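Local coordinates for protein beta-lactamase (Sphaerobacter thermophilus, PDB 4EWF) that probably hydrolyses beta-lactams to substituted beta-amino acids, as expected of a class A beta-lactamase, at residues E22-T27 with N245-H250; T109-D114 with K194-R199; N225-I230 with V238-T243. One frame throughout, in Å; residues are numbered along the deposited sequence.

In this alpha/beta/alpha sandwich contacts 1 and 2 draw together segments far apart in sequence, whereas contact 3 joins near neighbours as a hairpin. It is the buried centre, two strands of the five-stranded antiparallel sheet. Contact 1 lies at the surface where one of those strands runs out, about 17 Å from contact 3 between centres, and touches it through Thr27 O and Thr243 CB, 3.9 Å apart. Contact 2, about 13 Å from contact 3 between centres, brings a helix end and a loop together beside the probable active site: it holds Ser113, and the Gln195 side chain lies about 6 Å from a bound sulfate. Contacts 1 and 2 lie about 23 Å apart between centres.

Contact 1: residues E22-T27 with N245-H250; sequences EATGGT and NLPDLH
The puckered ring of Pro247 meets Thr24 through one edge, CG and CD, while the flat amide of Asn245 reaches the facing segment only through a water. Thr24 OG1 lies 3.2 Å from Pro247 CG and 3.3 Å from Pro247 CD, a plain packing contact in which the two side chains cross at about a right angle. Thr24 sits in a type I beta turn from Glu22 to Gly25 that carries the chain from helix 12-22 into strand 27-33. The facing segment leaves strand 235-244, the sheet neighbour of 27-33, and leads into helix 249-266. With chi1 at 52°, Thr24 OG1 stands between the backbone N and the carbonyl carbon of its own residue, which presents it to the proline.

Next to the turn, Gly26 lets the other chain come close to its backbone. Asn245 O lies 3.5 Å from Gly26 CA, and Leu246 CD2 reaches the same CA atom at 3.8 Å. No direct hydrogen bond joins the segments; two waters bridge them beside the packing. One donates to Asn245 O at 2.8 Å and also to the carbonyl oxygen of Thr24. Around them the neighbouring strands pair through a backbone bond between Thr27 and Glu244, while Glu22 OE2 accepts from Val28 N and His42 NE2. Further along, Asp248 N-caps helix 249-266, its OD1 accepting from Ala251 N. This is surface packing of two loops that enter and leave adjacent strands. The second water links the amide of Asn245 to the threonine beyond the glycine, lying 2.7 Å from Thr27 OG1 and accepting a weak bond from Asn245 ND2 at 3.3 Å.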
loop_
_atom_site.group_PDB
_atom_site.type_symbol
_atom_site.label_atom_id
_atom_site.label_comp_id
_atom_site.label_asym_id
_atom_site.label_seq_id
_atom_site.Cartn_x
_atom_site.Cartn_y
_atom_site.Cartn_z
ATOM N N GLU A 22 -15.135 5.991 -12.760
ATOM C CA GLU A 22 -15.464 7.382 -12.443
ATOM C C GLU A 22 -16.847 7.817 -12.923
ATOM O O GLU A 22 -17.283 8.947 -12.661
ATOM C CB GLU A 22 -14.410 8.319 -13.032
ATOM C CG GLU A 22 -13.025 8.111 -12.463
ATOM C CD GLU A 22 -12.021 9.119 -12.993
ATOM O OE1 GLU A 22 -12.147 9.527 -14.171
ATOM O OE2 GLU A 22 -11.106 9.515 -12.229
ATOM N N ALA A 23 -17.538 6.923 -13.621
ATOM C CA ALA A 23 -18.792 7.273 -14.263
ATOM C C ALA A 23 -19.871 7.760 -13.288
ATOM O O ALA A 23 -20.716 8.568 -13.663
ATOM C CB ALA A 23 -19.307 6.102 -15.104
ATOM N N THR A 24 -19.860 7.276 -12.048
ATOM C CA THR A 24 -20.877 7.719 -11.093
ATOM C C THR A 24 -20.462 8.954 -10.284
ATOM O O THR A 24 -21.138 9.333 -9.333
ATOM C CB THR A 24 -21.348 6.584 -10.152
ATOM O OG1 THR A 24 -20.214 5.961 -9.536
ATOM C CG2 THR A 24 -22.137 5.539 -10.938
ATOM N N GLY A 25 -19.357 9.585 -10.665
ATOM C CA GLY A 25 -18.991 10.860 -10.076
ATOM C C GLY A 25 -17.802 10.817 -9.127
ATOM O O GLY A 25 -17.331 11.865 -8.677
ATOM N N GLY A 26 -17.304 9.621 -8.830
ATOM C CA GLY A 26 -16.122 9.496 -7.996
ATOM C C GLY A 26 -14.847 9.796 -8.771
ATOM O O GLY A 26 -14.887 10.157 -9.949
ATOM N N THR A 27 -13.708 9.623 -8.117
ATOM C CA THR A 27 -12.416 9.939 -8.725
ATOM C C THR A 27 -11.435 8.796 -8.571
ATOM O O THR A 27 -11.355 8.182 -7.507
ATOM C CB THR A 27 -11.803 11.216 -8.071
ATOM O OG1 THR A 27 -12.679 12.320 -8.307
ATOM C CG2 THR A 27 -10.418 11.544 -8.667
ATOM N N ASN A 245 -14.799 8.426 -3.272
ATOM C CA ASN A 245 -16.206 8.683 -3.551
ATOM C C ASN A 245 -16.857 7.810 -4.623
ATOM O O ASN A 245 -17.834 8.231 -5.233
ATOM C CB ASN A 245 -16.414 10.159 -3.911
ATOM C CG ASN A 245 -16.000 11.075 -2.791
ATOM O OD1 ASN A 245 -16.277 10.796 -1.621
ATOM N ND2 ASN A 245 -15.292 12.146 -3.129
ATOM N N LEU A 246 -16.326 6.614 -4.867
ATOM C CA LEU A 246 -17.093 5.631 -5.634
ATOM C C LEU A 246 -18.326 5.249 -4.812
ATOM O O LEU A 246 -18.413 5.588 -3.632
ATOM C CB LEU A 246 -16.252 4.399 -5.982
ATOM C CG LEU A 246 -14.963 4.612 -6.790
ATOM C CD1 LEU A 246 -14.590 3.367 -7.599
ATOM C CD2 LEU A 246 -15.067 5.807 -7.682
ATOM N N PRO A 247 -19.290 4.554 -5.427
ATOM C CA PRO A 247 -20.562 4.366 -4.714
ATOM C C PRO A 247 -20.467 3.608 -3.387
ATOM O O PRO A 247 -21.202 3.924 -2.454
ATOM C CB PRO A 247 -21.406 3.593 -5.723
ATOM C CG PRO A 247 -20.888 4.082 -7.056
ATOM C CD PRO A 247 -19.396 4.167 -6.846
ATOM N N ASP A 248 -19.576 2.632 -3.297
ATOM C CA ASP A 248 -19.461 1.831 -2.083
ATOM C C ASP A 248 -18.191 1.005 -2.124
ATOM O O ASP A 248 -17.441 1.050 -3.101
ATOM C CB ASP A 248 -20.691 0.914 -1.895
ATOM C CG ASP A 248 -21.085 0.177 -3.181
ATOM O OD1 ASP A 248 -20.187 -0.301 -3.919
ATOM O OD2 ASP A 248 -22.299 0.080 -3.459
ATOM N N LEU A 249 -17.951 0.253 -1.053
ATOM C CA LEU A 249 -16.750 -0.558 -0.955
ATOM C C LEU A 249 -16.636 -1.518 -2.145
ATOM O O LEU A 249 -15.579 -1.626 -2.763
ATOM C CB LEU A 249 -16.732 -1.332 0.367
ATOM C CG LEU A 249 -15.648 -2.407 0.492
ATOM C CD1 LEU A 249 -14.247 -1.765 0.500
ATOM C CD2 LEU A 249 -15.888 -3.289 1.745
ATOM N N HIS A 250 -17.727 -2.213 -2.459
ATOM C CA HIS A 250 -17.723 -3.155 -3.574
ATOM C C HIS A 250 -17.278 -2.479 -4.878
ATOM O O HIS A 250 -16.482 -3.031 -5.646
ATOM C CB HIS A 250 -19.110 -3.749 -3.770
ATOM C CG HIS A 250 -19.255 -4.526 -5.043
ATOM N ND1 HIS A 250 -19.721 -3.959 -6.214
ATOM C CD2 HIS A 250 -18.987 -5.823 -5.332
ATOM C CE1 HIS A 250 -19.732 -4.875 -7.168
ATOM N NE2 HIS A 250 -19.292 -6.014 -6.661
HETATM O O HOH W 1 -20.154 7.666 -6.662
HETATM O O HOH W 2 -13.502 12.869 -5.823
#

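Contact 2: residues T109-D114 with K194-R199; sequences TISISD and KQQNPR
Ser111 and Ile112, which meet Gln195 and Gln196, lie just ahead of Ser113, whose sequence setting matches the SDN motif of class A beta-lactamases; the contact thus borders the probable active site. Helix 102-111 ends here, and the loop after helix 182-192 binds the carbonyl of Ser111 directly and that of Ile110 through a water. Gln196 N donates to Ser111 O over 3.1 Å, in the carbonyl plane and on a lone pair, with an angle of 147° at the hydrogen. Beside this bond the side chains of Ile112 and Gln196 run alongside each other, pointing the same way, and Ile112 CG2 comes to 3.4 Å from Gln196 OE1. Ser111 CB rests against Lys194 O at 3.6 Å, whereas its hydroxyl bonds back to Tyr107 O in the helix.

Gln195 starts away from the helix, but with CG opposite the backbone N (chi1 175°) and a bend at chi2 (52°) its amide comes back. Gln195 NE2 donates to a water at 3.1 Å, and that water donates to Ile110 O; NE2 also reaches Ser215 O on strand 212-220, so the amide ties the helix end to the sheet. At its other end Gln195 OE1 accepts from Asn197 N at 2.9 Å, in the carbonyl plane and on a lone pair, and from a second water. These bonds would fix the rotation of the amide. Arg199 N to Asn197 OD1 closes an Asx turn, and Arg199 NH1 reaches the same oxygen from the opposite face of the amide plane.

Ser113 OG is hydrogen-bonded to Ser52 OG, Lys55 NZ and Lys216 NZ and weakly to a sulfate, the constellation expected where the SxxK, SDN and K(T/S)G motifs of a serine beta-lactamase converge.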
loop_
_atom_site.group_PDB
_atom_site.type_symbol
_atom_site.label_atom_id
_atom_site.label_comp_id
_atom_site.label_asym_id
_atom_site.label_seq_id
_atom_site.Cartn_x
_atom_site.Cartn_y
_atom_site.Cartn_z
ATOM N N THR A 109 0.553 -5.122 11.003
ATOM C CA THR A 109 0.393 -3.841 10.317
ATOM C C THR A 109 0.106 -4.017 8.802
ATOM O O THR A 109 -0.818 -3.411 8.255
ATOM C CB THR A 109 1.638 -2.943 10.539
ATOM O OG1 THR A 109 1.682 -2.515 11.910
ATOM C CG2 THR A 109 1.592 -1.699 9.638
ATOM N N ILE A 110 0.885 -4.872 8.155
ATOM C CA ILE A 110 0.814 -5.063 6.708
ATOM C C ILE A 110 -0.287 -6.040 6.269
ATOM O O ILE A 110 -1.059 -5.738 5.358
ATOM C CB ILE A 110 2.191 -5.525 6.150
ATOM C CG1 ILE A 110 3.256 -4.457 6.419
ATOM C CG2 ILE A 110 2.107 -5.821 4.667
ATOM C CD1 ILE A 110 2.918 -3.067 5.828
ATOM N N SER A 111 -0.353 -7.205 6.905
ATOM C CA SER A 111 -1.245 -8.275 6.453
ATOM C C SER A 111 -2.726 -7.938 6.593
ATOM O O SER A 111 -3.528 -8.214 5.690
ATOM C CB SER A 111 -0.948 -9.588 7.198
ATOM O OG SER A 111 -1.255 -9.463 8.575
ATOM N N ILE A 112 -3.094 -7.362 7.733
ATOM C CA ILE A 112 -4.495 -7.067 8.006
ATOM C C ILE A 112 -4.728 -5.615 8.421
ATOM O O ILE A 112 -5.822 -5.259 8.873
ATOM C CB ILE A 112 -5.070 -7.998 9.108
ATOM C CG1 ILE A 112 -4.428 -7.696 10.465
ATOM C CG2 ILE A 112 -4.853 -9.454 8.756
ATOM C CD1 ILE A 112 -5.252 -8.219 11.646
ATOM N N SER A 113 -3.703 -4.780 8.288
ATOM C CA SER A 113 -3.850 -3.352 8.577
ATOM C C SER A 113 -4.191 -3.059 10.048
ATOM O O SER A 113 -5.059 -2.229 10.367
ATOM C CB SER A 113 -4.884 -2.718 7.641
ATOM O OG SER A 113 -4.517 -1.374 7.366
ATOM N N ASP A 114 -3.498 -3.740 10.953
ATOM C CA ASP A 114 -3.783 -3.578 12.370
ATOM C C ASP A 114 -3.367 -2.187 12.866
ATOM O O ASP A 114 -2.180 -1.851 12.901
ATOM C CB ASP A 114 -3.082 -4.680 13.166
ATOM C CG ASP A 114 -3.585 -4.774 14.583
ATOM O OD1 ASP A 114 -4.022 -5.875 15.000
ATOM O OD2 ASP A 114 -3.540 -3.739 15.275
ATOM N N LYS A 194 2.069 -11.032 2.011
ATOM C CA LYS A 194 1.179 -11.609 3.019
ATOM C C LYS A 194 -0.156 -10.854 3.152
ATOM O O LYS A 194 -0.996 -11.194 3.986
ATOM C CB LYS A 194 1.924 -11.752 4.352
ATOM C CG LYS A 194 3.028 -12.815 4.238
ATOM C CD LYS A 194 3.594 -13.213 5.568
ATOM C CE LYS A 194 4.580 -14.361 5.400
ATOM N NZ LYS A 194 5.640 -14.012 4.414
ATOM N N GLN A 195 -0.340 -9.833 2.313
ATOM C CA GLN A 195 -1.617 -9.118 2.177
ATOM C C GLN A 195 -2.804 -10.091 2.191
ATOM O O GLN A 195 -2.845 -11.034 1.404
ATOM C CB GLN A 195 -1.609 -8.318 0.864
ATOM C CG GLN A 195 -2.916 -7.619 0.511
ATOM C CD GLN A 195 -3.436 -6.758 1.639
ATOM O OE1 GLN A 195 -4.503 -7.018 2.172
ATOM N NE2 GLN A 195 -2.686 -5.720 2.000
ATOM N N GLN A 196 -3.767 -9.877 3.082
ATOM C CA GLN A 196 -4.857 -10.846 3.214
ATOM C C GLN A 196 -6.103 -10.552 2.375
ATOM O O GLN A 196 -6.987 -11.402 2.272
ATOM C CB GLN A 196 -5.238 -11.047 4.684
ATOM C CG GLN A 196 -4.111 -11.677 5.482
ATOM C CD GLN A 196 -4.594 -12.334 6.759
ATOM O OE1 GLN A 196 -5.777 -12.250 7.115
ATOM N NE2 GLN A 196 -3.679 -13.008 7.454
ATOM N N ASN A 197 -6.184 -9.356 1.795
ATOM C CA ASN A 197 -7.326 -9.005 0.953
ATOM C C ASN A 197 -6.978 -9.103 -0.536
ATOM O O ASN A 197 -6.333 -8.200 -1.076
ATOM C CB ASN A 197 -7.796 -7.587 1.279
ATOM C CG ASN A 197 -9.005 -7.172 0.449
ATOM O OD1 ASN A 197 -9.552 -7.977 -0.291
ATOM N ND2 ASN A 197 -9.425 -5.919 0.583
ATOM N N PRO A 198 -7.402 -10.190 -1.200
ATOM C CA PRO A 198 -7.073 -10.416 -2.616
ATOM C C PRO A 198 -8.046 -9.776 -3.610
ATOM O O PRO A 198 -7.986 -10.115 -4.795
ATOM C CB PRO A 198 -7.204 -11.933 -2.744
ATOM C CG PRO A 198 -8.344 -12.256 -1.836
ATOM C CD PRO A 198 -8.174 -11.318 -0.640
ATOM N N ARG A 199 -8.911 -8.874 -3.159
ATOM C CA ARG A 199 -10.028 -8.424 -3.987
ATOM C C ARG A 199 -9.689 -7.202 -4.841
ATOM O O ARG A 199 -10.506 -6.765 -5.658
ATOM C CB ARG A 199 -11.239 -8.099 -3.103
ATOM C CG ARG A 199 -11.798 -9.303 -2.346
ATOM C CD ARG A 199 -12.861 -8.865 -1.357
ATOM N NE ARG A 199 -13.320 -9.964 -0.496
ATOM C CZ ARG A 199 -12.646 -10.394 0.567
ATOM N NH1 ARG A 199 -11.477 -9.837 0.877
ATOM N NH2 ARG A 199 -13.128 -11.382 1.311
HETATM O O HOH W 3 -3.628 -4.689 4.781
HETATM O O HOH W 4 -5.934 -6.156 4.294
#

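Contact 3: residues N225-I230 with V238-T243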
loop_
_atom_site.group_PDB
_atom_site.type_symbol
_atom_site.label_atom_id
_atom_site.label_comp_id
_atom_site.label_asym_id
_atom_site.label_seq_id
_atom_site.Cartn_x
_atom_site.Cartn_y
_atom_site.Cartn_z
ATOM N N ASN A 225 -8.234 2.157 -1.686
ATOM C CA ASN A 225 -6.916 2.221 -2.327
ATOM C C ASN A 225 -6.236 0.855 -2.293
ATOM O O ASN A 225 -6.555 0.016 -1.443
ATOM C CB ASN A 225 -5.974 3.225 -1.608
ATOM C CG ASN A 225 -6.625 4.560 -1.300
ATOM O OD1 ASN A 225 -7.441 5.068 -2.069
ATOM N ND2 ASN A 225 -6.229 5.163 -0.172
ATOM N N ASP A 226 -5.278 0.648 -3.197
ATOM C CA ASP A 226 -4.369 -0.504 -3.127
ATOM C C ASP A 226 -3.060 -0.146 -3.839
ATOM O O ASP A 226 -3.069 0.438 -4.922
ATOM C CB ASP A 226 -5.014 -1.763 -3.723
ATOM C CG ASP A 226 -4.409 -3.064 -3.172
ATOM O OD1 ASP A 226 -3.614 -3.011 -2.202
ATOM O OD2 ASP A 226 -4.731 -4.145 -3.714
ATOM N N VAL A 227 -1.937 -0.460 -3.210
ATOM C CA VAL A 227 -0.633 -0.103 -3.754
ATOM C C VAL A 227 0.252 -1.326 -3.703
ATOM O O VAL A 227 0.441 -1.901 -2.635
ATOM C CB VAL A 227 0.042 1.011 -2.912
ATOM C CG1 VAL A 227 1.516 1.186 -3.344
ATOM C CG2 VAL A 227 -0.738 2.322 -3.016
ATOM N N GLY A 228 0.784 -1.759 -4.841
ATOM C CA GLY A 228 1.614 -2.952 -4.802
ATOM C C GLY A 228 2.269 -3.349 -6.106
ATOM O O GLY A 228 2.491 -2.512 -6.983
ATOM N N PHE A 229 2.582 -4.637 -6.232
ATOM C CA PHE A 229 3.286 -5.114 -7.398
ATOM C C PHE A 229 2.786 -6.493 -7.791
ATOM O O PHE A 229 2.267 -7.247 -6.969
ATOM C CB PHE A 229 4.785 -5.202 -7.103
ATOM C CG PHE A 229 5.125 -6.251 -6.094
ATOM C CD1 PHE A 229 5.503 -7.526 -6.498
ATOM C CD2 PHE A 229 5.036 -5.979 -4.732
ATOM C CE1 PHE A 229 5.811 -8.507 -5.564
ATOM C CE2 PHE A 229 5.346 -6.959 -3.790
ATOM C CZ PHE A 229 5.718 -8.222 -4.205
ATOM N N ILE A 230 2.958 -6.814 -9.062
ATOM C CA ILE A 230 2.722 -8.166 -9.544
ATOM C C ILE A 230 3.930 -8.613 -10.359
ATOM O O ILE A 230 4.350 -7.927 -11.294
ATOM C CB ILE A 230 1.447 -8.257 -10.391
ATOM C CG1 ILE A 230 0.228 -7.883 -9.548
ATOM C CG2 ILE A 230 1.280 -9.658 -10.953
ATOM C CD1 ILE A 230 -0.983 -7.581 -10.370
ATOM N N VAL A 238 4.131 -2.462 -11.603
ATOM C CA VAL A 238 3.889 -1.664 -10.392
ATOM C C VAL A 238 2.530 -0.984 -10.489
ATOM O O VAL A 238 2.219 -0.365 -11.496
ATOM C CB VAL A 238 4.986 -0.601 -10.172
ATOM C CG1 VAL A 238 4.640 0.295 -8.997
ATOM C CG2 VAL A 238 6.348 -1.275 -9.965
ATOM N N VAL A 239 1.728 -1.096 -9.432
ATOM C CA VAL A 239 0.367 -0.579 -9.446
ATOM C C VAL A 239 0.038 0.256 -8.203
ATOM O O VAL A 239 0.055 -0.243 -7.086
ATOM C CB VAL A 239 -0.653 -1.735 -9.550
ATOM C CG1 VAL A 239 -2.097 -1.192 -9.474
ATOM C CG2 VAL A 239 -0.406 -2.528 -10.831
ATOM N N ALA A 240 -0.261 1.530 -8.408
ATOM C CA ALA A 240 -0.718 2.379 -7.310
ATOM C C ALA A 240 -2.049 3.023 -7.712
ATOM O O ALA A 240 -2.094 3.908 -8.565
ATOM C CB ALA A 240 0.343 3.443 -6.977
ATOM N N VAL A 241 -3.140 2.537 -7.139
ATOM C CA VAL A 241 -4.457 3.060 -7.480
ATOM C C VAL A 241 -5.156 3.566 -6.234
ATOM O O VAL A 241 -5.241 2.858 -5.235
ATOM C CB VAL A 241 -5.324 1.980 -8.150
ATOM C CG1 VAL A 241 -6.727 2.509 -8.447
ATOM C CG2 VAL A 241 -4.641 1.512 -9.430
ATOM N N PHE A 242 -5.615 4.813 -6.297
ATOM C CA PHE A 242 -6.394 5.426 -5.233
ATOM C C PHE A 242 -7.778 5.731 -5.759
ATOM O O PHE A 242 -7.921 6.191 -6.892
ATOM C CB PHE A 242 -5.695 6.706 -4.739
ATOM C CG PHE A 242 -4.409 6.419 -4.007
ATOM C CD1 PHE A 242 -4.354 6.491 -2.623
ATOM C CD2 PHE A 242 -3.279 6.007 -4.700
ATOM C CE1 PHE A 242 -3.172 6.204 -1.934
ATOM C CE2 PHE A 242 -2.086 5.711 -4.020
ATOM C CZ PHE A 242 -2.042 5.806 -2.628
ATOM N N THR A 243 -8.810 5.463 -4.957
ATOM C CA THR A 243 -10.152 5.829 -5.399
ATOM C C THR A 243 -10.905 6.539 -4.284
ATOM O O THR A 243 -10.731 6.247 -3.103
ATOM C CB THR A 243 -11.012 4.636 -5.916
ATOM O OG1 THR A 243 -11.616 3.944 -4.811
ATOM C CG2 THR A 243 -10.197 3.662 -6.774
HETATM O O HOH W 5 -8.512 7.669 -2.091
#
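Asn225 and Phe242 have similar chi1 torsions (-47° and -69°): in each, CG lies opposite the carbonyl carbon and beside the backbone N, which turns the Asn225 amide and the Phe242 ring toward each other. Asn225 CG lies 3.3 Å from Phe242 CD1, with the two planes 46° apart. Asn225 OD1 accepts from Thr243 N at 3.2 Å, a bond lying in the carbonyl plane, and a water donates both to this OD1 and to Thr243 O. On the other branch of the amide, ND2 bonds to Arg49 O and weakly to Ala50 O, so both ends are engaged and its rotation is set. Val227 places CG1 opposite its backbone N, which leaves CG2 beside that N and against the far part of the ring, 3.7 Å from Phe242 CZ.

The two strands form a beta hairpin within the central antiparallel sheet of the alpha/beta/alpha sandwich, running antiparallel, with the axes of these segments 4.8 Å apart at closest approach. Asp226 with Val241 and Gly228 with Val239 are hydrogen-bonded pairs: Asp226 N gives to Val241 O at 3.0 Å, and Gly228 N to Val239 O at 2.8 Å, each returned by the partner's N. Val227 CA also points its hydrogen at Val239 O, 3.4 Å away.

Val239 and Val241 face helix 249-266, meeting Thr260 and Ile256, while Val227 and Val238 on the other face meet Val171 of helix 164-175. The carboxylate of Asp226 turns from the partner strand: OD1 bonds to Ser215 OG and OD2 to Ile201 N.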